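Local coordinates for protein N-terminal acetyltransferase B complex subunit NAT3 (PDB 5K04) that probably transfers the acetyl group of acetyl-coenzyme A to protein N-termini, as the GNAT-family catalytic subunit of the NatB complex, at residues B[55-61]-B[74-80]; B[90-95]-B[123-127]; B[107-113]-B[157-163]. All coordinates share one frame; numbering follows the deposited sequence.

Interaction 1: B[55-61]-B[74-80]. With COA (coenzyme A), chain D.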
loop_
_atom_site.group_PDB
_atom_site.type_symbol
_atom_site.label_atom_id
_atom_site.label_comp_id
_atom_site.label_asym_id
_atom_site.label_seq_id
_atom_site.Cartn_x
_atom_site.Cartn_y
_atom_site.Cartn_z
ATOM N N SER B 55 9.508 13.154 4.053
ATOM C CA SER B 55 10.407 13.179 5.193
ATOM C C SER B 55 9.665 13.297 6.523
ATOM O O SER B 55 10.278 13.094 7.579
ATOM C CB SER B 55 11.387 14.344 5.037
ATOM O OG SER B 55 10.679 15.540 4.766
ATOM N N GLY B 56 8.372 13.618 6.488
ATOM C CA GLY B 56 7.557 13.713 7.683
ATOM C C GLY B 56 6.173 14.212 7.329
ATOM O O GLY B 56 5.894 14.577 6.185
ATOM N N TYR B 57 5.299 14.226 8.338
ATOM C CA TYR B 57 3.968 14.775 8.130
ATOM C C TYR B 57 3.389 15.286 9.441
ATOM O O TYR B 57 3.856 14.953 10.533
ATOM C CB TYR B 57 3.005 13.760 7.480
ATOM C CG TYR B 57 2.815 12.434 8.214
ATOM C CD1 TYR B 57 1.875 12.293 9.229
ATOM C CD2 TYR B 57 3.555 11.315 7.848
ATOM C CE1 TYR B 57 1.699 11.072 9.879
ATOM C CE2 TYR B 57 3.399 10.106 8.476
ATOM C CZ TYR B 57 2.468 9.978 9.490
ATOM O OH TYR B 57 2.336 8.750 10.096
ATOM N N MET B 58 2.368 16.137 9.283
ATOM C CA MET B 58 1.564 16.694 10.358
ATOM C C MET B 58 0.097 16.359 10.107
ATOM O O MET B 58 -0.405 16.546 8.994
ATOM C CB MET B 58 1.732 18.214 10.449
ATOM C CG MET B 58 0.496 18.914 10.978
ATOM S SD MET B 58 0.207 18.497 12.667
ATOM C CE MET B 58 1.689 19.179 13.234
ATOM N N MET B 59 -0.564 15.810 11.131
ATOM C CA MET B 59 -2.008 15.638 11.161
ATOM C C MET B 59 -2.506 16.469 12.324
ATOM O O MET B 59 -2.125 16.222 13.472
ATOM C CB MET B 59 -2.427 14.172 11.342
ATOM C CG MET B 59 -1.797 13.198 10.357
ATOM S SD MET B 59 -2.013 11.512 10.856
ATOM C CE MET B 59 -3.733 11.575 10.847
ATOM N N ALA B 60 -3.323 17.469 12.027
ATOM C CA ALA B 60 -3.932 18.294 13.049
ATOM C C ALA B 60 -5.412 18.469 12.720
ATOM O O ALA B 60 -5.879 18.123 11.631
ATOM C CB ALA B 60 -3.219 19.653 13.171
ATOM N N LYS B 61 -6.150 19.028 13.675
ATOM C CA LYS B 61 -7.577 19.258 13.500
ATOM C C LYS B 61 -7.975 20.501 14.282
ATOM O O LYS B 61 -7.192 21.037 15.074
ATOM C CB LYS B 61 -8.401 18.048 13.962
ATOM C CG LYS B 61 -8.106 17.602 15.404
ATOM C CD LYS B 61 -9.221 16.719 15.972
ATOM C CE LYS B 61 -8.743 16.016 17.228
ATOM N NZ LYS B 61 -9.793 15.145 17.806
ATOM N N HIS B 74 -5.737 21.248 17.337
ATOM C CA HIS B 74 -5.160 20.137 18.071
ATOM C C HIS B 74 -4.215 19.386 17.151
ATOM O O HIS B 74 -4.574 19.072 16.011
ATOM C CB HIS B 74 -6.239 19.190 18.601
ATOM C CG HIS B 74 -5.684 18.043 19.382
ATOM N ND1 HIS B 74 -5.433 18.122 20.736
ATOM C CD2 HIS B 74 -5.300 16.803 18.996
ATOM C CE1 HIS B 74 -4.931 16.972 21.152
ATOM N NE2 HIS B 74 -4.830 16.160 20.114
ATOM N N ILE B 75 -3.005 19.123 17.643
ATOM C CA ILE B 75 -2.042 18.280 16.940
ATOM C C ILE B 75 -2.286 16.829 17.346
ATOM O O ILE B 75 -2.246 16.502 18.536
ATOM C CB ILE B 75 -0.601 18.703 17.260
ATOM C CG1 ILE B 75 -0.304 20.089 16.697
ATOM C CG2 ILE B 75 0.370 17.697 16.684
ATOM C CD1 ILE B 75 0.902 20.745 17.344
ATOM N N THR B 76 -2.541 15.956 16.368
ATOM C CA THR B 76 -2.664 14.532 16.660
ATOM C C THR B 76 -1.410 13.739 16.328
ATOM O O THR B 76 -1.074 12.806 17.056
ATOM C CB THR B 76 -3.859 13.921 15.923
ATOM O OG1 THR B 76 -3.536 13.731 14.546
ATOM C CG2 THR B 76 -4.994 14.845 16.029
ATOM N N ALA B 77 -0.694 14.103 15.267
ATOM C CA ALA B 77 0.506 13.358 14.895
ATOM C C ALA B 77 1.516 14.244 14.168
ATOM O O ALA B 77 1.175 14.922 13.190
ATOM C CB ALA B 77 0.139 12.150 14.018
ATOM N N VAL B 78 2.757 14.211 14.651
ATOM C CA VAL B 78 3.934 14.716 13.959
ATOM C C VAL B 78 4.991 13.623 13.992
ATOM O O VAL B 78 5.268 13.064 15.059
ATOM C CB VAL B 78 4.503 15.983 14.621
ATOM C CG1 VAL B 78 5.458 16.683 13.682
ATOM C CG2 VAL B 78 3.400 16.899 15.050
ATOM N N THR B 79 5.589 13.327 12.837
ATOM C CA THR B 79 6.707 12.401 12.752
ATOM C C THR B 79 7.643 12.857 11.653
ATOM O O THR B 79 7.231 13.480 10.673
ATOM C CB THR B 79 6.298 10.944 12.466
ATOM O OG1 THR B 79 5.287 10.897 11.444
ATOM C CG2 THR B 79 5.780 10.325 13.702
ATOM N N VAL B 80 8.905 12.494 11.817
ATOM C CA VAL B 80 9.969 12.855 10.901
ATOM C C VAL B 80 10.794 11.609 10.640
ATOM O O VAL B 80 11.165 10.896 11.579
ATOM C CB VAL B 80 10.841 13.985 11.478
ATOM C CG1 VAL B 80 12.038 14.281 10.568
ATOM C CG2 VAL B 80 9.994 15.229 11.696
HETATM N N1A COA D . 17.189 13.351 21.569
HETATM C C2A COA D . 17.444 14.470 22.531
HETATM N N3A COA D . 16.628 15.685 22.116
HETATM C C4A COA D . 15.783 15.828 20.911
HETATM C C5A COA D . 15.638 14.619 19.854
HETATM C C6A COA D . 16.370 13.289 20.291
HETATM N N6A COA D . 16.275 12.060 19.576
HETATM N N7A COA D . 14.576 14.941 18.766
HETATM C C8A COA D . 13.896 16.337 19.002
HETATM N N9A COA D . 14.702 16.729 20.373
HETATM C C1B COA D . 14.176 18.055 21.152
HETATM C C2B COA D . 15.282 19.033 21.660
HETATM O O2B COA D . 15.619 19.322 23.019
HETATM C C3B COA D . 15.159 19.927 20.447
HETATM O O3B COA D . 15.899 21.072 20.011
HETATM P P3B COA D . 17.355 21.518 19.419
HETATM O O7A COA D . 17.093 22.053 18.023
HETATM O O8A COA D . 17.794 22.661 20.344
HETATM O O9A COA D . 18.223 20.282 19.443
HETATM C C4B COA D . 13.682 19.643 19.840
HETATM O O4B COA D . 12.947 18.529 20.493
HETATM C C5B COA D . 13.360 20.062 18.355
HETATM O O5B COA D . 13.870 19.365 17.215
HETATM P P1A COA D . 13.585 19.072 15.651
HETATM O O1A COA D . 12.493 19.982 15.227
HETATM O O2A COA D . 14.875 19.217 14.901
HETATM O O3A COA D . 13.128 17.575 15.635
HETATM P P2A COA D . 12.989 16.312 14.643
HETATM O O4A COA D . 14.243 15.499 14.788
HETATM O O5A COA D . 12.621 16.774 13.320
HETATM O O6A COA D . 11.804 15.508 15.373
HETATM C CBP COA D . 10.366 13.832 16.857
HETATM C CCP COA D . 11.332 15.194 16.690
HETATM C CDP COA D . 10.004 13.560 18.477
HETATM C CEP COA D . 8.958 14.013 15.933
HETATM C CAP COA D . 11.257 12.475 16.237
HETATM O OAP COA D . 12.633 12.423 16.532
HETATM C C9P COA D . 10.335 11.200 15.886
HETATM O O9P COA D . 10.126 10.164 16.741
HETATM N N8P COA D . 9.241 11.448 14.858
HETATM C C7P COA D . 7.788 10.858 15.010
HETATM C C6P COA D . 7.468 10.043 16.318
HETATM C C5P COA D . 7.298 10.703 17.811
HETATM O O5P COA D . 8.027 10.333 18.870
HETATM N N4P COA D . 6.350 11.833 17.905
HETATM C C3P COA D . 6.119 13.250 18.084
HETATM C C2P COA D . 6.635 14.243 19.112
HETATM S S1P COA D . 6.164 14.236 20.816
#
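Met59 N reaches Ala77 O at 2.8 Å in a nearly straight bond, N-H...O 171°. Strands 55-61 and 74-80 run antiparallel here, and the pairs Tyr57-Thr79, Met59-Ala77 and Lys61-His74 are the hydrogen-bonded ones, though Thr79 N to Tyr57 O is weak. Met59 O is gripped three times. Thr76 N and Ala77 N both donate to it, and Thr76 OG1, 3.1 Å from Met59 O, comes in from above the carbonyl plane; with chi1 at 76° the hydroxyl sits between its own N and carbonyl carbon, curled back at the partner strand.

Two residues facing one make this a classic beta bulge, set in the hairpin of strands 53-65 and 70-80 at the centre of the GNAT sheet. The C-terminal end of 74-80 borders the coenzyme A pocket through Val78, Thr79 and Val80.

Apolar contacts divide between the two faces. On the face of Met58, Val78 and Ile75, the Met58 chain bends at chi2 and chi3, and its CE lies 3.4 Å from Val78 CG2 and 4.0 Å from Ile75 CG2. Helix 89-96 packs here, with Cys94 on Val78. On the other face Met59 SD touches Ala77 CB at 3.9 Å.

Polar side chains share that second face. Thr79 OG1 lies over one face of the Tyr57 ring, displaced toward its rim and 3.6 Å from Tyr57 CZ; this buried hydroxyl has no hydrogen-bonding partner in the model, while Tyr57 OH bonds to Asn19. Lys61 and His74 run side by side, Lys61 CE 3.9 Å from His74 CD2. Their polar ends diverge, Lys61 to a salt bridge with Glu63 and His74 ND1 to Asp110.

Interaction 2: B[90-95]-B[123-127]. With COA (coenzyme A), chain D.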
loop_
_atom_site.group_PDB
_atom_site.type_symbol
_atom_site.label_atom_id
_atom_site.label_comp_id
_atom_site.label_asym_id
_atom_site.label_seq_id
_atom_site.Cartn_x
_atom_site.Cartn_y
_atom_site.Cartn_z
ATOM N N ALA B 90 10.577 18.746 12.455
ATOM C CA ALA B 90 9.398 18.627 13.308
ATOM C C ALA B 90 8.940 19.996 13.797
ATOM O O ALA B 90 7.744 20.316 13.758
ATOM C CB ALA B 90 9.701 17.705 14.492
ATOM N N SER B 91 9.887 20.825 14.245
ATOM C CA SER B 91 9.538 22.175 14.672
ATOM C C SER B 91 8.909 22.979 13.530
ATOM O O SER B 91 7.978 23.762 13.756
ATOM C CB SER B 91 10.783 22.865 15.230
ATOM O OG SER B 91 11.325 22.128 16.310
ATOM N N LYS B 92 9.384 22.778 12.294
ATOM C CA LYS B 92 8.821 23.502 11.154
ATOM C C LYS B 92 7.390 23.061 10.859
ATOM O O LYS B 92 6.518 23.900 10.606
ATOM C CB LYS B 92 9.702 23.318 9.913
ATOM C CG LYS B 92 8.920 23.324 8.582
ATOM C CD LYS B 92 9.816 23.300 7.333
ATOM C CE LYS B 92 9.971 24.697 6.741
ATOM N NZ LYS B 92 8.661 25.269 6.247
ATOM N N LEU B 93 7.139 21.748 10.881
ATOM C CA LEU B 93 5.793 21.218 10.660
ATOM C C LEU B 93 4.797 21.759 11.689
ATOM O O LEU B 93 3.656 22.099 11.342
ATOM C CB LEU B 93 5.828 19.690 10.710
ATOM C CG LEU B 93 6.509 18.998 9.525
ATOM C CD1 LEU B 93 6.811 17.552 9.858
ATOM C CD2 LEU B 93 5.637 19.081 8.279
ATOM N N CYS B 94 5.216 21.845 12.958
ATOM C CA CYS B 94 4.350 22.398 13.995
ATOM C C CYS B 94 4.144 23.905 13.801
ATOM O O CYS B 94 3.022 24.412 13.946
ATOM C CB CYS B 94 4.931 22.072 15.388
ATOM S SG CYS B 94 5.057 20.352 15.831
ATOM N N LEU B 95 5.205 24.628 13.418
ATOM C CA LEU B 95 5.111 26.077 13.236
ATOM C C LEU B 95 4.296 26.470 11.996
ATOM O O LEU B 95 3.658 27.526 11.987
ATOM C CB LEU B 95 6.512 26.662 13.159
ATOM C CG LEU B 95 7.261 26.814 14.479
ATOM C CD1 LEU B 95 8.602 27.506 14.229
ATOM C CD2 LEU B 95 6.425 27.602 15.485
ATOM N N LEU B 123 10.693 19.843 23.217
ATOM C CA LEU B 123 10.450 20.207 21.830
ATOM C C LEU B 123 9.335 21.238 21.729
ATOM O O LEU B 123 9.516 22.319 21.157
ATOM C CB LEU B 123 10.122 18.943 21.026
ATOM C CG LEU B 123 9.572 18.987 19.599
ATOM C CD1 LEU B 123 10.260 20.017 18.778
ATOM C CD2 LEU B 123 9.784 17.652 18.928
ATOM N N TYR B 124 8.172 20.920 22.296
ATOM C CA TYR B 124 7.053 21.851 22.242
ATOM C C TYR B 124 7.286 23.081 23.118
ATOM O O TYR B 124 6.830 24.179 22.773
ATOM C CB TYR B 124 5.769 21.130 22.634
ATOM C CG TYR B 124 5.354 20.074 21.627
ATOM C CD1 TYR B 124 5.007 20.425 20.325
ATOM C CD2 TYR B 124 5.295 18.734 21.981
ATOM C CE1 TYR B 124 4.612 19.461 19.409
ATOM C CE2 TYR B 124 4.912 17.763 21.068
ATOM C CZ TYR B 124 4.571 18.132 19.785
ATOM O OH TYR B 124 4.184 17.174 18.881
ATOM N N GLU B 125 7.994 22.927 24.245
ATOM C CA GLU B 125 8.335 24.092 25.041
ATOM C C GLU B 125 9.193 25.065 24.244
ATOM O O GLU B 125 9.003 26.284 24.333
ATOM C CB GLU B 125 9.033 23.664 26.331
ATOM C CG GLU B 125 8.037 23.152 27.353
ATOM C CD GLU B 125 8.669 22.671 28.629
ATOM O OE1 GLU B 125 9.907 22.506 28.659
ATOM O OE2 GLU B 125 7.911 22.457 29.607
ATOM N N LYS B 126 10.137 24.546 23.452
ATOM C CA LYS B 126 10.961 25.418 22.632
ATOM C C LYS B 126 10.132 26.142 21.579
ATOM O O LYS B 126 10.533 27.212 21.111
ATOM C CB LYS B 126 12.081 24.605 21.988
ATOM C CG LYS B 126 13.229 24.314 22.945
ATOM C CD LYS B 126 14.314 23.485 22.297
ATOM C CE LYS B 126 15.348 23.044 23.324
ATOM N NZ LYS B 126 16.469 22.273 22.703
ATOM N N LEU B 127 8.976 25.593 21.217
ATOM C CA LEU B 127 8.067 26.203 20.253
ATOM C C LEU B 127 7.083 27.182 20.884
ATOM O O LEU B 127 6.257 27.750 20.164
ATOM C CB LEU B 127 7.286 25.117 19.520
ATOM C CG LEU B 127 8.135 24.209 18.629
ATOM C CD1 LEU B 127 7.258 23.187 17.914
ATOM C CD2 LEU B 127 8.932 25.036 17.622
HETATM N N1A COA D . 17.189 13.351 21.569
HETATM C C2A COA D . 17.444 14.470 22.531
HETATM N N3A COA D . 16.628 15.685 22.116
HETATM C C4A COA D . 15.783 15.828 20.911
HETATM C C5A COA D . 15.638 14.619 19.854
HETATM C C6A COA D . 16.370 13.289 20.291
HETATM N N6A COA D . 16.275 12.060 19.576
HETATM N N7A COA D . 14.576 14.941 18.766
HETATM C C8A COA D . 13.896 16.337 19.002
HETATM N N9A COA D . 14.702 16.729 20.373
HETATM C C1B COA D . 14.176 18.055 21.152
HETATM C C2B COA D . 15.282 19.033 21.660
HETATM O O2B COA D . 15.619 19.322 23.019
HETATM C C3B COA D . 15.159 19.927 20.447
HETATM O O3B COA D . 15.899 21.072 20.011
HETATM P P3B COA D . 17.355 21.518 19.419
HETATM O O7A COA D . 17.093 22.053 18.023
HETATM O O8A COA D . 17.794 22.661 20.344
HETATM O O9A COA D . 18.223 20.282 19.443
HETATM C C4B COA D . 13.682 19.643 19.840
HETATM O O4B COA D . 12.947 18.529 20.493
HETATM C C5B COA D . 13.360 20.062 18.355
HETATM O O5B COA D . 13.870 19.365 17.215
HETATM P P1A COA D . 13.585 19.072 15.651
HETATM O O1A COA D . 12.493 19.982 15.227
HETATM O O2A COA D . 14.875 19.217 14.901
HETATM O O3A COA D . 13.128 17.575 15.635
HETATM P P2A COA D . 12.989 16.312 14.643
HETATM O O4A COA D . 14.243 15.499 14.788
HETATM O O5A COA D . 12.621 16.774 13.320
HETATM O O6A COA D . 11.804 15.508 15.373
HETATM C CBP COA D . 10.366 13.832 16.857
HETATM C CCP COA D . 11.332 15.194 16.690
HETATM C CDP COA D . 10.004 13.560 18.477
HETATM C CEP COA D . 8.958 14.013 15.933
HETATM C CAP COA D . 11.257 12.475 16.237
HETATM O OAP COA D . 12.633 12.423 16.532
HETATM C C9P COA D . 10.335 11.200 15.886
HETATM O O9P COA D . 10.126 10.164 16.741
HETATM N N8P COA D . 9.241 11.448 14.858
HETATM C C7P COA D . 7.788 10.858 15.010
HETATM C C6P COA D . 7.468 10.043 16.318
HETATM C C5P COA D . 7.298 10.703 17.811
HETATM O O5P COA D . 8.027 10.333 18.870
HETATM N N4P COA D . 6.350 11.833 17.905
HETATM C C3P COA D . 6.119 13.250 18.084
HETATM C C2P COA D . 6.635 14.243 19.112
HETATM S S1P COA D . 6.164 14.236 20.816
HETATM O O HOH W 1 11.660 22.695 18.856
#
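Leu127 points its isobutyl fork at helix 89-96 and takes three of its residues at once: CD1 lies 3.6 Å from Cys94 CB, while CD2 rests against Ser91 CB and Leu95 CG. The Leu95 chain slants across that of Leu127 at the outer side, and its tip swings inward to meet it.

Deeper in, Cys94 sends its sulfur to the rim of the Tyr124 ring. Cys94 SG is 3.7 Å from Tyr124 CE1 and lies 75° off the ring normal, an edge-on sulfur-aromatic contact. Across the ring, Tyr124 CE2 comes within 3.8 Å of S1P of coenzyme A. Tyr124 also packs on Val78, Leu111 and Val113 of the sheet, with the thiol beyond its outer end.

Residues 85-90 fit the Q/R-x-x-G-x-G/A pyrophosphate-binding signature of GNAT enzymes, and Ala90, its last residue, leads into helix 89-96. Ala90 N bonds to O5A of coenzyme A, and Ser91 N to O1A at 2.9 Å; Gly88 N and Arg86 NH2 also bond to the cofactor. This helix end probably adds a favourable dipole to the phosphate grip.

Ser91 ties the two helices together through its hydroxyl. With OG beside the backbone N (chi1 -58°), it donates to coenzyme A O1A at 2.7 Å and accepts from a water that also donates to Leu123 O. Leu123 CD1 lies 3.4 Å from Ser91 OG and also against C5B of the cofactor, while CB and CG lie along ribose O4B. Its CD2 lies against O4B and CCP, with Ala90 CB slightly farther off. Lys126 stretches away, extended beyond CG, and its NZ bonds to O8A of the 3'-phosphate at 2.7 Å, to the ribose hydroxyl O2B and to the ester oxygen O3B.

Interaction 3: B[107-113]-B[157-163]. Unlike the reference sequence in segment 157-163: Leu162 (reference Ser).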
loop_
_atom_site.group_PDB
_atom_site.type_symbol
_atom_site.label_atom_id
_atom_site.label_comp_id
_atom_site.label_asym_id
_atom_site.label_seq_id
_atom_site.Cartn_x
_atom_site.Cartn_y
_atom_site.Cartn_z
ATOM N N LEU B 107 -8.187 29.851 18.954
ATOM C CA LEU B 107 -7.667 30.573 20.102
ATOM C C LEU B 107 -6.275 30.096 20.495
ATOM O O LEU B 107 -5.417 30.910 20.868
ATOM C CB LEU B 107 -8.621 30.423 21.287
ATOM C CG LEU B 107 -9.972 31.145 21.318
ATOM C CD1 LEU B 107 -10.560 30.997 22.708
ATOM C CD2 LEU B 107 -9.850 32.628 20.939
ATOM N N PHE B 108 -6.044 28.785 20.436
ATOM C CA PHE B 108 -4.763 28.206 20.806
ATOM C C PHE B 108 -4.578 26.904 20.053
ATOM O O PHE B 108 -5.506 26.386 19.428
ATOM C CB PHE B 108 -4.666 27.974 22.319
ATOM C CG PHE B 108 -5.714 27.047 22.863
ATOM C CD1 PHE B 108 -5.503 25.675 22.884
ATOM C CD2 PHE B 108 -6.911 27.550 23.363
ATOM C CE1 PHE B 108 -6.470 24.813 23.384
ATOM C CE2 PHE B 108 -7.885 26.693 23.870
ATOM C CZ PHE B 108 -7.661 25.321 23.881
ATOM N N ILE B 109 -3.354 26.382 20.128
ATOM C CA ILE B 109 -3.027 25.036 19.675
ATOM C C ILE B 109 -2.689 24.208 20.908
ATOM O O ILE B 109 -1.932 24.656 21.778
ATOM C CB ILE B 109 -1.865 25.034 18.667
ATOM C CG1 ILE B 109 -2.068 26.121 17.600
ATOM C CG2 ILE B 109 -1.742 23.658 18.006
ATOM C CD1 ILE B 109 -0.945 26.189 16.549
ATOM N N ASP B 110 -3.283 23.023 21.005
ATOM C CA ASP B 110 -2.959 22.093 22.074
ATOM C C ASP B 110 -2.517 20.755 21.480
ATOM O O ASP B 110 -2.573 20.530 20.263
ATOM C CB ASP B 110 -4.146 21.924 23.037
ATOM C CG ASP B 110 -5.157 20.899 22.566
ATOM O OD1 ASP B 110 -5.403 20.805 21.345
ATOM O OD2 ASP B 110 -5.704 20.175 23.422
ATOM N N LEU B 111 -2.096 19.861 22.373
ATOM C CA LEU B 111 -1.511 18.579 22.023
ATOM C C LEU B 111 -1.340 17.787 23.304
ATOM O O LEU B 111 -1.306 18.344 24.405
ATOM C CB LEU B 111 -0.157 18.740 21.331
ATOM C CG LEU B 111 0.836 19.523 22.196
ATOM C CD1 LEU B 111 1.752 18.616 23.036
ATOM C CD2 LEU B 111 1.650 20.470 21.368
ATOM N N PHE B 112 -1.180 16.485 23.137
ATOM C CA PHE B 112 -0.927 15.578 24.243
ATOM C C PHE B 112 0.476 15.023 24.106
ATOM O O PHE B 112 0.846 14.530 23.038
ATOM C CB PHE B 112 -1.932 14.430 24.269
ATOM C CG PHE B 112 -3.360 14.867 24.498
ATOM C CD1 PHE B 112 -3.687 15.738 25.525
ATOM C CD2 PHE B 112 -4.371 14.386 23.695
ATOM C CE1 PHE B 112 -4.985 16.124 25.743
ATOM C CE2 PHE B 112 -5.684 14.766 23.905
ATOM C CZ PHE B 112 -5.989 15.644 24.935
ATOM N N VAL B 113 1.246 15.108 25.187
ATOM C CA VAL B 113 2.540 14.449 25.317
ATOM C C VAL B 113 2.487 13.576 26.562
ATOM O O VAL B 113 2.009 14.016 27.616
ATOM C CB VAL B 113 3.701 15.467 25.400
ATOM C CG1 VAL B 113 4.990 14.782 25.760
ATOM C CG2 VAL B 113 3.883 16.147 24.067
ATOM N N PHE B 157 0.399 15.120 29.356
ATOM C CA PHE B 157 0.301 16.559 29.524
ATOM C C PHE B 157 -0.405 17.131 28.301
ATOM O O PHE B 157 0.052 16.933 27.170
ATOM C CB PHE B 157 1.684 17.189 29.683
ATOM C CG PHE B 157 2.343 16.896 30.990
ATOM C CD1 PHE B 157 1.645 17.026 32.174
ATOM C CD2 PHE B 157 3.677 16.502 31.038
ATOM C CE1 PHE B 157 2.256 16.766 33.393
ATOM C CE2 PHE B 157 4.295 16.237 32.260
ATOM C CZ PHE B 157 3.584 16.371 33.438
ATOM N N ASP B 158 -1.528 17.807 28.525
ATOM C CA ASP B 158 -2.045 18.735 27.532
ATOM C C ASP B 158 -1.199 19.993 27.578
ATOM O O ASP B 158 -1.100 20.639 28.628
ATOM C CB ASP B 158 -3.507 19.077 27.798
ATOM C CG ASP B 158 -4.091 20.005 26.743
ATOM O OD1 ASP B 158 -4.369 19.518 25.628
ATOM O OD2 ASP B 158 -4.261 21.212 27.017
ATOM N N MET B 159 -0.571 20.319 26.451
ATOM C CA MET B 159 0.266 21.498 26.299
ATOM C C MET B 159 -0.424 22.460 25.347
ATOM O O MET B 159 -0.994 22.045 24.333
ATOM C CB MET B 159 1.658 21.125 25.764
ATOM C CG MET B 159 2.405 20.107 26.636
ATOM S SD MET B 159 4.033 19.703 26.070
ATOM C CE MET B 159 4.800 21.224 26.474
ATOM N N ARG B 160 -0.372 23.747 25.673
ATOM C CA ARG B 160 -1.051 24.759 24.888
ATOM C C ARG B 160 -0.099 25.872 24.478
ATOM O O ARG B 160 0.853 26.199 25.192
ATOM C CB ARG B 160 -2.204 25.361 25.660
ATOM C CG ARG B 160 -3.353 24.439 25.866
ATOM C CD ARG B 160 -4.396 25.169 26.672
ATOM N NE ARG B 160 -5.639 24.421 26.775
ATOM C CZ ARG B 160 -6.796 24.973 27.128
ATOM N NH1 ARG B 160 -6.854 26.269 27.400
ATOM N NH2 ARG B 160 -7.889 24.232 27.205
ATOM N N LYS B 161 -0.375 26.442 23.300
ATOM C CA LYS B 161 0.261 27.669 22.829
ATOM C C LYS B 161 -0.827 28.643 22.395
ATOM O O LYS B 161 -1.507 28.412 21.389
ATOM C CB LYS B 161 1.219 27.407 21.672
ATOM C CG LYS B 161 1.791 28.694 21.086
ATOM C CD LYS B 161 2.960 28.373 20.165
ATOM C CE LYS B 161 3.617 29.625 19.585
ATOM N NZ LYS B 161 4.524 29.242 18.456
ATOM N N LEU B 162 -0.990 29.723 23.155
ATOM C CA LEU B 162 -1.925 30.770 22.768
ATOM C C LEU B 162 -1.501 31.397 21.453
ATOM O O LEU B 162 -0.315 31.623 21.203
ATOM C CB LEU B 162 -2.010 31.847 23.846
ATOM C CG LEU B 162 -3.086 31.639 24.889
ATOM C CD1 LEU B 162 -2.669 32.328 26.160
ATOM C CD2 LEU B 162 -4.396 32.220 24.377
ATOM N N LEU B 163 -2.481 31.678 20.624
ATOM C CA LEU B 163 -2.405 32.305 19.327
ATOM C C LEU B 163 -2.720 33.795 19.428
ATOM O O LEU B 163 -3.475 34.227 20.305
ATOM C CB LEU B 163 -3.387 31.639 18.352
ATOM C CG LEU B 163 -3.011 30.207 17.940
ATOM C CD1 LEU B 163 -4.126 29.520 17.147
ATOM C CD2 LEU B 163 -1.715 30.206 17.138
#
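With chi1 at 60°, Phe108 tucks CG over its own main chain and turns a ring face to Arg160, which, extended from CG to NE, lays its guanidinium flat on that ring. The planes are 20° apart and Arg160 CZ is 3.4 Å from Phe108 CZ, an off-centre cation-pi stack; Arg160 CD adds a CH-pi contact over the same face. Phe132 gives Arg160 a second cation-pi partner.

Asp158, its CG anti to N (chi1 -178°), meets the carboxylate of Asp110, with Asp110 OD2 only 2.7 Å from Asp158 OD1. Such closeness suggests that one acid holds a proton. Asp110 OD1 is hydrogen-bonded to His74, and Asp158 OD2 makes a long salt bridge to Arg160 NE.

Strands 108-114 and 156-162 pair antiparallel; 156-162, last in the chain, is inserted between 108-114 and 130-135, as in GNAT folds. Phe157 N donates to Val113 O at 2.6 Å; Leu111 N to Met159 O is weak and Met159 N to Leu111 O the straighter bond.

On the opposite face Leu111 CD1 touches Met159 CB at 3.7 Å, and Val113 CG2 leans on Met159 SD. Leu163 CD1, just past the strand, reaches Ile109 CG1 at 4.0 Å.

Overall arrangement
From the N terminus, interaction 1 is the first to close, joining 55-61 to 74-80 across a short hairpin connection. The chain then enters helix 89-96, whose segment 90-95 opens interaction 2, and strand 108-114 opens interaction 3 before helix 118-126 supplies 123-127. Interactions 2 and 3 therefore cross, and 157-163 closes the last and longest loop. Interactions 1 and 3 are neighbours in one sheet through strands 70-80 and 108-114, with Ile75 N probably bonded to Asp110 O. The helices of interaction 2 pack on that sheet, and Leu127 O probably accepts from Lys161 NZ. Interactions 1 and 2 both border coenzyme A.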